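Local coordinates for protein TetR family transcriptional regulator (Clostridium perfringens, PDB 6AZH) that probably binds operator DNA through an N-terminal helix-turn-helix domain and regulates transcription, possibly of fatty acid metabolism genes, as a TetR-family homodimer, at residues K9-A14 with S34-A39; E63-K68 with K88-L93; E127-I132 with L149-L154. All blocks are in the same frame, centred on the assembly; numbering follows the deposited sequence.

Interaction 1: K9-A14 with S34-A39; sequences KAIFEA and SKANVA
V38 carries CG1 anti to the backbone N (chi1 169°), and this sets CG2 anti to the carbonyl carbon, where it meets A10 and I11. I11 holds CG1 anti to its carbonyl carbon (chi1 -71°), and I11 CG1 lies 4.2 Å from V38 CG2. The rest of the contact depends on alanines, whose methyls have no torsion to choose. A10 CB sits 3.5 Å from A36 O and 3.9 Å from V38 CG2. A36 CB points back at the first helix and comes 3.5 Å from A10 O. A14 CB, one turn on, rests 3.5 Å from A36 N and 3.9 Å from K35 CB. With methyls on both sides the backbones come close: A10 CA and A36 CA are 5.0 Å apart. Both segments belong to the helix-turn-helix domain of the TetR family. Segment 9-14 is on the first helix, and 34-39 covers the end of helix 29-36 and the turn toward helix 40-46. N37 closes helix 29-36 in a Schellman motif with positive phi, and R6 NH2 donates a hydrogen bond to N37 O. A39 is the N-cap of the next helix. K35 gives only the base of its side chain to A14. Its chain bends at chi2 and leads away, and its NZ forms a salt bridge with E31. I11 also packs on I53 of helix 50-74.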
loop_
_atom_site.group_PDB
_atom_site.type_symbol
_atom_site.label_atom_id
_atom_site.label_comp_id
_atom_site.label_asym_id
_atom_site.label_seq_id
_atom_site.Cartn_x
_atom_site.Cartn_y
_atom_site.Cartn_z
ATOM N N LYS A 9 -14.406 12.782 -20.127
ATOM C CA LYS A 9 -13.745 13.499 -19.036
ATOM C C LYS A 9 -14.622 13.560 -17.793
ATOM O O LYS A 9 -14.130 13.392 -16.671
ATOM C CB LYS A 9 -13.354 14.918 -19.462
ATOM C CG LYS A 9 -12.711 15.738 -18.320
ATOM C CD LYS A 9 -11.840 16.873 -18.863
ATOM C CE LYS A 9 -10.898 17.433 -17.795
ATOM N NZ LYS A 9 -11.634 18.197 -16.751
ATOM N N ALA A 10 -15.929 13.801 -17.964
ATOM C CA ALA A 10 -16.817 13.878 -16.814
ATOM C C ALA A 10 -16.918 12.529 -16.114
ATOM O O ALA A 10 -16.875 12.461 -14.881
ATOM C CB ALA A 10 -18.213 14.361 -17.252
ATOM N N ILE A 11 -17.060 11.454 -16.892
ATOM C CA ILE A 11 -17.105 10.102 -16.338
ATOM C C ILE A 11 -15.787 9.783 -15.660
ATOM O O ILE A 11 -15.754 9.256 -14.541
ATOM C CB ILE A 11 -17.423 9.085 -17.452
ATOM C CG1 ILE A 11 -18.888 9.234 -17.897
ATOM C CG2 ILE A 11 -17.149 7.636 -17.002
ATOM C CD1 ILE A 11 -19.182 8.589 -19.211
ATOM N N PHE A 12 -14.682 10.107 -16.325
ATOM C CA PHE A 12 -13.354 9.876 -15.752
ATOM C C PHE A 12 -13.227 10.515 -14.376
ATOM O O PHE A 12 -12.894 9.841 -13.389
ATOM C CB PHE A 12 -12.292 10.424 -16.706
ATOM C CG PHE A 12 -10.873 10.334 -16.176
ATOM C CD1 PHE A 12 -10.170 9.144 -16.245
ATOM C CD2 PHE A 12 -10.248 11.447 -15.636
ATOM C CE1 PHE A 12 -8.864 9.057 -15.772
ATOM C CE2 PHE A 12 -8.931 11.374 -15.152
ATOM C CZ PHE A 12 -8.240 10.177 -15.231
ATOM N N GLU A 13 -13.498 11.820 -14.284
ATOM C CA GLU A 13 -13.319 12.507 -13.011
ATOM C C GLU A 13 -14.315 12.026 -11.964
ATOM O O GLU A 13 -13.951 11.842 -10.797
ATOM C CB GLU A 13 -13.418 14.017 -13.211
ATOM C CG GLU A 13 -12.105 14.611 -13.708
ATOM C CD GLU A 13 -12.179 16.091 -14.016
ATOM O OE1 GLU A 13 -13.152 16.754 -13.586
ATOM O OE2 GLU A 13 -11.258 16.595 -14.696
ATOM N N ALA A 14 -15.578 11.815 -12.346
ATOM C CA ALA A 14 -16.537 11.319 -11.370
ATOM C C ALA A 14 -16.213 9.898 -10.941
ATOM O O ALA A 14 -16.364 9.552 -9.761
ATOM C CB ALA A 14 -17.969 11.391 -11.931
ATOM N N SER A 34 -24.726 9.801 -12.400
ATOM C CA SER A 34 -25.278 10.903 -11.624
ATOM C C SER A 34 -24.193 11.902 -11.260
ATOM O O SER A 34 -24.338 13.108 -11.489
ATOM C CB SER A 34 -25.955 10.352 -10.369
ATOM O OG SER A 34 -26.339 11.395 -9.504
ATOM N N LYS A 35 -23.072 11.405 -10.726
ATOM C CA LYS A 35 -22.007 12.303 -10.296
ATOM C C LYS A 35 -21.356 13.000 -11.479
ATOM O O LYS A 35 -20.906 14.149 -11.353
ATOM C CB LYS A 35 -20.963 11.532 -9.483
ATOM C CG LYS A 35 -21.406 11.175 -8.063
ATOM C CD LYS A 35 -21.377 12.397 -7.147
ATOM C CE LYS A 35 -21.651 12.017 -5.690
ATOM N NZ LYS A 35 -23.097 11.771 -5.430
ATOM N N ALA A 36 -21.276 12.322 -12.626
ATOM C CA ALA A 36 -20.690 12.915 -13.818
ATOM C C ALA A 36 -21.604 13.916 -14.510
ATOM O O ALA A 36 -21.131 14.640 -15.388
ATOM C CB ALA A 36 -20.310 11.828 -14.823
ATOM N N ASN A 37 -22.887 13.961 -14.167
ATOM C CA ASN A 37 -23.839 14.774 -14.925
ATOM C C ASN A 37 -23.839 14.360 -16.391
ATOM O O ASN A 37 -23.797 15.200 -17.289
ATOM C CB ASN A 37 -23.521 16.264 -14.793
ATOM C CG ASN A 37 -24.301 16.924 -13.702
ATOM O OD1 ASN A 37 -25.365 17.489 -13.949
ATOM N ND2 ASN A 37 -23.774 16.876 -12.486
ATOM N N VAL A 38 -23.840 13.051 -16.628
ATOM C CA VAL A 38 -23.890 12.463 -17.958
ATOM C C VAL A 38 -25.142 11.599 -18.042
ATOM O O VAL A 38 -25.363 10.739 -17.184
ATOM C CB VAL A 38 -22.635 11.628 -18.255
ATOM C CG1 VAL A 38 -22.815 10.810 -19.511
ATOM C CG2 VAL A 38 -21.434 12.542 -18.394
ATOM N N ALA A 39 -25.961 11.832 -19.060
ATOM C CA ALA A 39 -27.151 11.007 -19.237
ATOM C C ALA A 39 -26.760 9.531 -19.307
ATOM O O ALA A 39 -25.804 9.164 -19.993
ATOM C CB ALA A 39 -27.889 11.432 -20.511
#

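Interaction 2: E63-K68 with K88-L93; sequences EIWHEK and KMQFEL
L93 lays its CD2 methyl over one face of the W65 indole. This is a CH-pi contact: L93 CD2 is 3.6 Å from the centroid of the five-membered ring, 16° off the ring normal. The nearest ring atom is W65 CD2, 3.5 Å from L93 CD2. The six-membered ring lies under the base of the same leucine, with W65 CH2 3.9 Å from L93 CB. I64, next to W65, also touches this methyl, its CG2 4.2 Å from L93 CD2. About one turn before L93, selenomethionine M89 meets K68. M89 has CG anti to the backbone N (chi1 179°), which carries it across to the lysine, with M89 CG 3.7 Å from K68 CB. The chain then bends at chi2 and chi3, and M89 SE comes 3.8 Å from K68 CB. Only the aliphatic part of K68 takes part; its CE still reaches L93 CD1 at 4.3 Å. The two helical segments run antiparallel at 162°, with axes 11.0 Å apart, a spacing filled by these large side chains. In the second shell, Q90 OE1 is hydrogen-bonded to Y125 OH. W65 and Q90 also pack on L158. Helices 50-74 and 79-96 thus pair here beside helix 113-138, which brings Y125 to M89 and Q90, and helix 147-165, which brings L158.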
loop_
_atom_site.group_PDB
_atom_site.type_symbol
_atom_site.label_atom_id
_atom_site.label_comp_id
_atom_site.label_asym_id
_atom_site.label_seq_id
_atom_site.Cartn_x
_atom_site.Cartn_y
_atom_site.Cartn_z
ATOM N N GLU A 63 -1.348 7.337 -17.687
ATOM C CA GLU A 63 -0.596 7.929 -18.797
ATOM C C GLU A 63 0.412 8.959 -18.306
ATOM O O GLU A 63 1.572 8.962 -18.738
ATOM C CB GLU A 63 -1.559 8.565 -19.807
ATOM C CG GLU A 63 -2.367 7.537 -20.566
ATOM C CD GLU A 63 -3.368 8.154 -21.536
ATOM O OE1 GLU A 63 -3.442 9.398 -21.604
ATOM O OE2 GLU A 63 -4.088 7.386 -22.222
ATOM N N ILE A 64 -0.016 9.861 -17.416
ATOM C CA ILE A 64 0.888 10.903 -16.943
ATOM C C ILE A 64 2.018 10.295 -16.116
ATOM O O ILE A 64 3.130 10.826 -16.102
ATOM C CB ILE A 64 0.107 11.991 -16.168
ATOM C CG1 ILE A 64 0.990 13.202 -15.824
ATOM C CG2 ILE A 64 -0.521 11.431 -14.904
ATOM C CD1 ILE A 64 1.453 14.005 -17.014
ATOM N N TRP A 65 1.771 9.169 -15.439
ATOM C CA TRP A 65 2.839 8.513 -14.682
ATOM C C TRP A 65 3.928 7.996 -15.618
ATOM O O TRP A 65 5.120 8.262 -15.413
ATOM C CB TRP A 65 2.259 7.382 -13.826
ATOM C CG TRP A 65 1.379 7.893 -12.706
ATOM C CD1 TRP A 65 0.079 8.301 -12.805
ATOM C CD2 TRP A 65 1.756 8.086 -11.334
ATOM N NE1 TRP A 65 -0.383 8.723 -11.584
ATOM C CE2 TRP A 65 0.632 8.608 -10.662
ATOM C CE3 TRP A 65 2.945 7.878 -10.612
ATOM C CZ2 TRP A 65 0.647 8.905 -9.295
ATOM C CZ3 TRP A 65 2.960 8.175 -9.255
ATOM C CH2 TRP A 65 1.823 8.687 -8.614
ATOM N N HIS A 66 3.532 7.273 -16.670
ATOM C CA HIS A 66 4.492 6.807 -17.670
ATOM C C HIS A 66 5.187 7.973 -18.357
ATOM O O HIS A 66 6.398 7.930 -18.598
ATOM C CB HIS A 66 3.795 5.948 -18.725
ATOM C CG HIS A 66 3.389 4.602 -18.237
ATOM N ND1 HIS A 66 4.302 3.660 -17.823
ATOM C CD2 HIS A 66 2.168 4.031 -18.109
ATOM C CE1 HIS A 66 3.661 2.570 -17.446
ATOM N NE2 HIS A 66 2.364 2.765 -17.619
ATOM N N GLU A 67 4.433 9.023 -18.684
ATOM C CA GLU A 67 5.012 10.167 -19.383
ATOM C C GLU A 67 6.100 10.828 -18.547
ATOM O O GLU A 67 7.210 11.086 -19.034
ATOM C CB GLU A 67 3.917 11.173 -19.725
ATOM C CG GLU A 67 4.424 12.473 -20.345
ATOM C CD GLU A 67 3.310 13.479 -20.559
ATOM O OE1 GLU A 67 3.592 14.696 -20.498
ATOM O OE2 GLU A 67 2.148 13.045 -20.770
ATOM N N LYS A 68 5.792 11.117 -17.281
ATOM C CA LYS A 68 6.751 11.805 -16.424
ATOM C C LYS A 68 7.940 10.923 -16.076
ATOM O O LYS A 68 9.064 11.430 -15.968
ATOM C CB LYS A 68 6.063 12.303 -15.155
ATOM C CG LYS A 68 5.091 13.435 -15.414
ATOM C CD LYS A 68 4.980 14.359 -14.217
ATOM C CE LYS A 68 3.930 15.444 -14.442
ATOM N NZ LYS A 68 4.449 16.561 -15.277
ATOM N N LYS A 88 10.794 13.209 -6.178
ATOM C CA LYS A 88 10.065 14.468 -6.211
ATOM C C LYS A 88 8.855 14.371 -7.131
ATOM O O LYS A 88 7.742 14.743 -6.746
ATOM C CB LYS A 88 10.996 15.591 -6.663
ATOM C CG LYS A 88 10.300 16.906 -6.905
ATOM C CD LYS A 88 11.300 17.922 -7.458
ATOM C CE LYS A 88 10.872 19.342 -7.154
ATOM N NZ LYS A 88 9.531 19.651 -7.712
HETATM N N MSE A 89 9.055 13.854 -8.344
HETATM C CA MSE A 89 7.972 13.701 -9.317
HETATM C C MSE A 89 6.830 12.830 -8.755
HETATM O O MSE A 89 5.655 13.193 -8.886
HETATM C CB MSE A 89 8.517 13.100 -10.622
HETATM C CG MSE A 89 7.480 12.855 -11.735
HETATM SE SE MSE A 89 6.470 11.166 -11.507
HETATM C CE MSE A 89 7.783 9.916 -12.244
ATOM N N GLN A 90 7.176 11.699 -8.127
ATOM C CA GLN A 90 6.144 10.744 -7.700
ATOM C C GLN A 90 5.297 11.306 -6.573
ATOM O O GLN A 90 4.071 11.137 -6.565
ATOM C CB GLN A 90 6.771 9.422 -7.247
ATOM C CG GLN A 90 7.349 8.579 -8.349
ATOM C CD GLN A 90 7.677 7.158 -7.903
ATOM O OE1 GLN A 90 7.603 6.227 -8.698
ATOM N NE2 GLN A 90 8.031 6.990 -6.632
ATOM N N PHE A 91 5.932 11.962 -5.599
ATOM C CA PHE A 91 5.175 12.491 -4.475
ATOM C C PHE A 91 4.334 13.687 -4.893
ATOM O O PHE A 91 3.202 13.845 -4.416
ATOM C CB PHE A 91 6.114 12.857 -3.330
ATOM C CG PHE A 91 6.626 11.662 -2.568
ATOM C CD1 PHE A 91 5.742 10.797 -1.946
ATOM C CD2 PHE A 91 7.988 11.413 -2.472
ATOM C CE1 PHE A 91 6.196 9.700 -1.245
ATOM C CE2 PHE A 91 8.460 10.320 -1.771
ATOM C CZ PHE A 91 7.563 9.460 -1.153
ATOM N N GLU A 92 4.849 14.517 -5.814
ATOM C CA GLU A 92 4.029 15.602 -6.343
ATOM C C GLU A 92 2.837 15.045 -7.108
ATOM O O GLU A 92 1.699 15.496 -6.912
ATOM C CB GLU A 92 4.870 16.541 -7.223
ATOM C CG GLU A 92 5.780 17.454 -6.409
ATOM C CD GLU A 92 6.718 18.292 -7.255
ATOM O OE1 GLU A 92 6.684 18.167 -8.495
ATOM O OE2 GLU A 92 7.505 19.071 -6.669
ATOM N N LEU A 93 3.067 14.022 -7.939
ATOM C CA LEU A 93 1.970 13.413 -8.692
ATOM C C LEU A 93 0.967 12.757 -7.759
ATOM O O LEU A 93 -0.248 12.903 -7.942
ATOM C CB LEU A 93 2.508 12.388 -9.691
ATOM C CG LEU A 93 1.734 12.224 -10.997
ATOM C CD1 LEU A 93 1.378 13.594 -11.589
ATOM C CD2 LEU A 93 2.526 11.385 -12.002
#

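Interaction 3: E127-I132 with L149-L154; sequences EGIERI and LLAHSL
E130 passes its side chain alongside A151, and the methyl of A151 is met by both E130 and I129. From E130 CB, chi1 of -63° puts CG anti to the carbonyl carbon. E130 CG then lies 3.4 Å from A151 CB, a close van der Waals contact. Beyond CG the chain is extended (chi2 177°), and it carries the carboxylate past the alanine toward H152. There E130 OE2 is 4.2 Å from H152 CE1, coming at the imidazole obliquely. The same oxygen is 4.4 Å from H152 ND1, too far for contact. H152 ND1 is instead bonded to S148 O. The main partner of the E130 carboxylate is R168 of the second subunit, whose NH2 forms a salt bridge with OE2. S148 OG adds a weak hydrogen bond to that oxygen. The arginine would be expected to favour the charged form of E130. I129 meets the A151 methyl from another direction, roughly at right angles to E130 CG, with its CG2 branch 3.7 Å from A151 CB and 3.8 Å from L154 CD1. One methyl therefore touches residues nearly one helical turn apart. The small alanine lets the helices approach: E130 CA and A151 CA are 5.5 Å apart, and the segment axes cross at 120°. The H152 ring also meets Y164 of the second subunit, so this contact borders the dimer interface. Such an interface formed by the C-terminal domain is usual in TetR-family regulators. Helix 113-138 here packs against three helices of its own chain. I129 packs on L86 and Q90 of helix 79-96, as well as on helix 147-165, while I132 faces L69 and I72 of helix 50-74.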
loop_
_atom_site.group_PDB
_atom_site.type_symbol
_atom_site.label_atom_id
_atom_site.label_comp_id
_atom_site.label_asym_id
_atom_site.label_seq_id
_atom_site.Cartn_x
_atom_site.Cartn_y
_atom_site.Cartn_z
ATOM N N GLU A 127 8.919 -1.081 -13.921
ATOM C CA GLU A 127 10.061 -1.444 -14.758
ATOM C C GLU A 127 10.880 -0.228 -15.165
ATOM O O GLU A 127 12.091 -0.344 -15.383
ATOM C CB GLU A 127 9.587 -2.201 -16.001
ATOM C CG GLU A 127 9.270 -3.657 -15.717
ATOM C CD GLU A 127 8.418 -4.296 -16.798
ATOM O OE1 GLU A 127 8.094 -3.611 -17.796
ATOM O OE2 GLU A 127 8.074 -5.484 -16.640
ATOM N N GLY A 128 10.249 0.940 -15.293
ATOM C CA GLY A 128 11.023 2.148 -15.537
ATOM C C GLY A 128 11.949 2.478 -14.379
ATOM O O GLY A 128 13.101 2.867 -14.587
ATOM N N ILE A 129 11.455 2.324 -13.143
ATOM C CA ILE A 129 12.301 2.496 -11.963
ATOM C C ILE A 129 13.454 1.501 -11.987
ATOM O O ILE A 129 14.603 1.852 -11.695
ATOM C CB ILE A 129 11.472 2.358 -10.666
ATOM C CG1 ILE A 129 10.383 3.444 -10.580
ATOM C CG2 ILE A 129 12.394 2.397 -9.415
ATOM C CD1 ILE A 129 9.346 3.198 -9.462
ATOM N N GLU A 130 13.168 0.243 -12.335
ATOM C CA GLU A 130 14.237 -0.751 -12.425
ATOM C C GLU A 130 15.301 -0.322 -13.420
ATOM O O GLU A 130 16.500 -0.507 -13.173
ATOM C CB GLU A 130 13.677 -2.114 -12.819
ATOM C CG GLU A 130 12.719 -2.659 -11.778
ATOM C CD GLU A 130 12.083 -3.977 -12.162
ATOM O OE1 GLU A 130 12.499 -4.574 -13.174
ATOM O OE2 GLU A 130 11.161 -4.407 -11.439
ATOM N N ARG A 131 14.889 0.269 -14.544
ATOM C CA ARG A 131 15.869 0.686 -15.543
ATOM C C ARG A 131 16.812 1.753 -14.992
ATOM O O ARG A 131 18.018 1.701 -15.245
ATOM C CB ARG A 131 15.163 1.183 -16.803
ATOM C CG ARG A 131 14.441 0.067 -17.567
ATOM C CD ARG A 131 14.026 0.517 -18.944
ATOM N NE ARG A 131 12.914 1.459 -18.899
ATOM C CZ ARG A 131 11.630 1.098 -18.871
ATOM N NH1 ARG A 131 11.293 -0.185 -18.883
ATOM N NH2 ARG A 131 10.684 2.020 -18.832
ATOM N N ILE A 132 16.288 2.730 -14.248
ATOM C CA ILE A 132 17.161 3.747 -13.662
ATOM C C ILE A 132 18.102 3.112 -12.649
ATOM O O ILE A 132 19.302 3.434 -12.608
ATOM C CB ILE A 132 16.336 4.887 -13.037
ATOM C CG1 ILE A 132 15.470 5.567 -14.106
ATOM C CG2 ILE A 132 17.249 5.924 -12.337
ATOM C CD1 ILE A 132 14.427 6.489 -13.523
ATOM N N LEU A 149 13.292 -6.019 -6.214
ATOM C CA LEU A 149 12.877 -5.792 -4.836
ATOM C C LEU A 149 12.993 -4.317 -4.478
ATOM O O LEU A 149 12.067 -3.737 -3.901
ATOM C CB LEU A 149 13.718 -6.654 -3.886
ATOM C CG LEU A 149 13.350 -6.607 -2.407
ATOM C CD1 LEU A 149 11.899 -7.032 -2.231
ATOM C CD2 LEU A 149 14.256 -7.504 -1.568
ATOM N N LEU A 150 14.127 -3.692 -4.817
ATOM C CA LEU A 150 14.309 -2.276 -4.512
ATOM C C LEU A 150 13.290 -1.412 -5.250
ATOM O O LEU A 150 12.659 -0.532 -4.652
ATOM C CB LEU A 150 15.733 -1.839 -4.860
ATOM C CG LEU A 150 16.037 -0.367 -4.585
ATOM C CD1 LEU A 150 15.715 -0.004 -3.132
ATOM C CD2 LEU A 150 17.507 -0.076 -4.891
ATOM N N ALA A 151 13.107 -1.657 -6.552
ATOM C CA ALA A 151 12.171 -0.838 -7.318
ATOM C C ALA A 151 10.767 -0.915 -6.735
ATOM O O ALA A 151 10.048 0.089 -6.700
ATOM C CB ALA A 151 12.151 -1.263 -8.781
ATOM N N HIS A 152 10.360 -2.094 -6.259
ATOM C CA HIS A 152 9.040 -2.175 -5.637
ATOM C C HIS A 152 9.000 -1.420 -4.317
ATOM O O HIS A 152 7.963 -0.854 -3.965
ATOM C CB HIS A 152 8.634 -3.631 -5.424
ATOM C CG HIS A 152 8.071 -4.267 -6.652
ATOM N ND1 HIS A 152 8.861 -4.652 -7.711
ATOM C CD2 HIS A 152 6.795 -4.554 -7.006
ATOM C CE1 HIS A 152 8.097 -5.171 -8.660
ATOM N NE2 HIS A 152 6.841 -5.124 -8.256
ATOM N N SER A 153 10.119 -1.389 -3.587
ATOM C CA SER A 153 10.201 -0.589 -2.373
ATOM C C SER A 153 10.093 0.894 -2.684
ATOM O O SER A 153 9.506 1.652 -1.903
ATOM C CB SER A 153 11.517 -0.874 -1.631
ATOM O OG SER A 153 11.444 -2.133 -0.992
ATOM N N LEU A 154 10.680 1.335 -3.802
ATOM C CA LEU A 154 10.603 2.748 -4.161
ATOM C C LEU A 154 9.192 3.130 -4.569
ATOM O O LEU A 154 8.705 4.204 -4.199
ATOM C CB LEU A 154 11.581 3.079 -5.287
ATOM C CG LEU A 154 13.051 2.801 -5.004
ATOM C CD1 LEU A 154 13.884 3.474 -6.077
ATOM C CD2 LEU A 154 13.403 3.294 -3.618
#

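In the fold
The three contacts follow one another along the chain, each closing before the next opens. Interaction 1 belongs to the probable DNA-binding domain, and interaction 3 lies across the chain's centre from it, 35 Å away between centres. The centres of interactions 1 and 2 are about 24 Å apart, with nearest atoms about 8 Å apart. Helix 50-74 links those two: F12 and I11 pack on its first half, and segment 63-68 lies further along it. Interactions 2 and 3 touch, with centres 14 Å apart; Q90 OE1 is 3.6 Å from I129 CD1. The contacts thus run from the probable DNA-binding end to the dimer interface, where interaction 3 meets the second subunit.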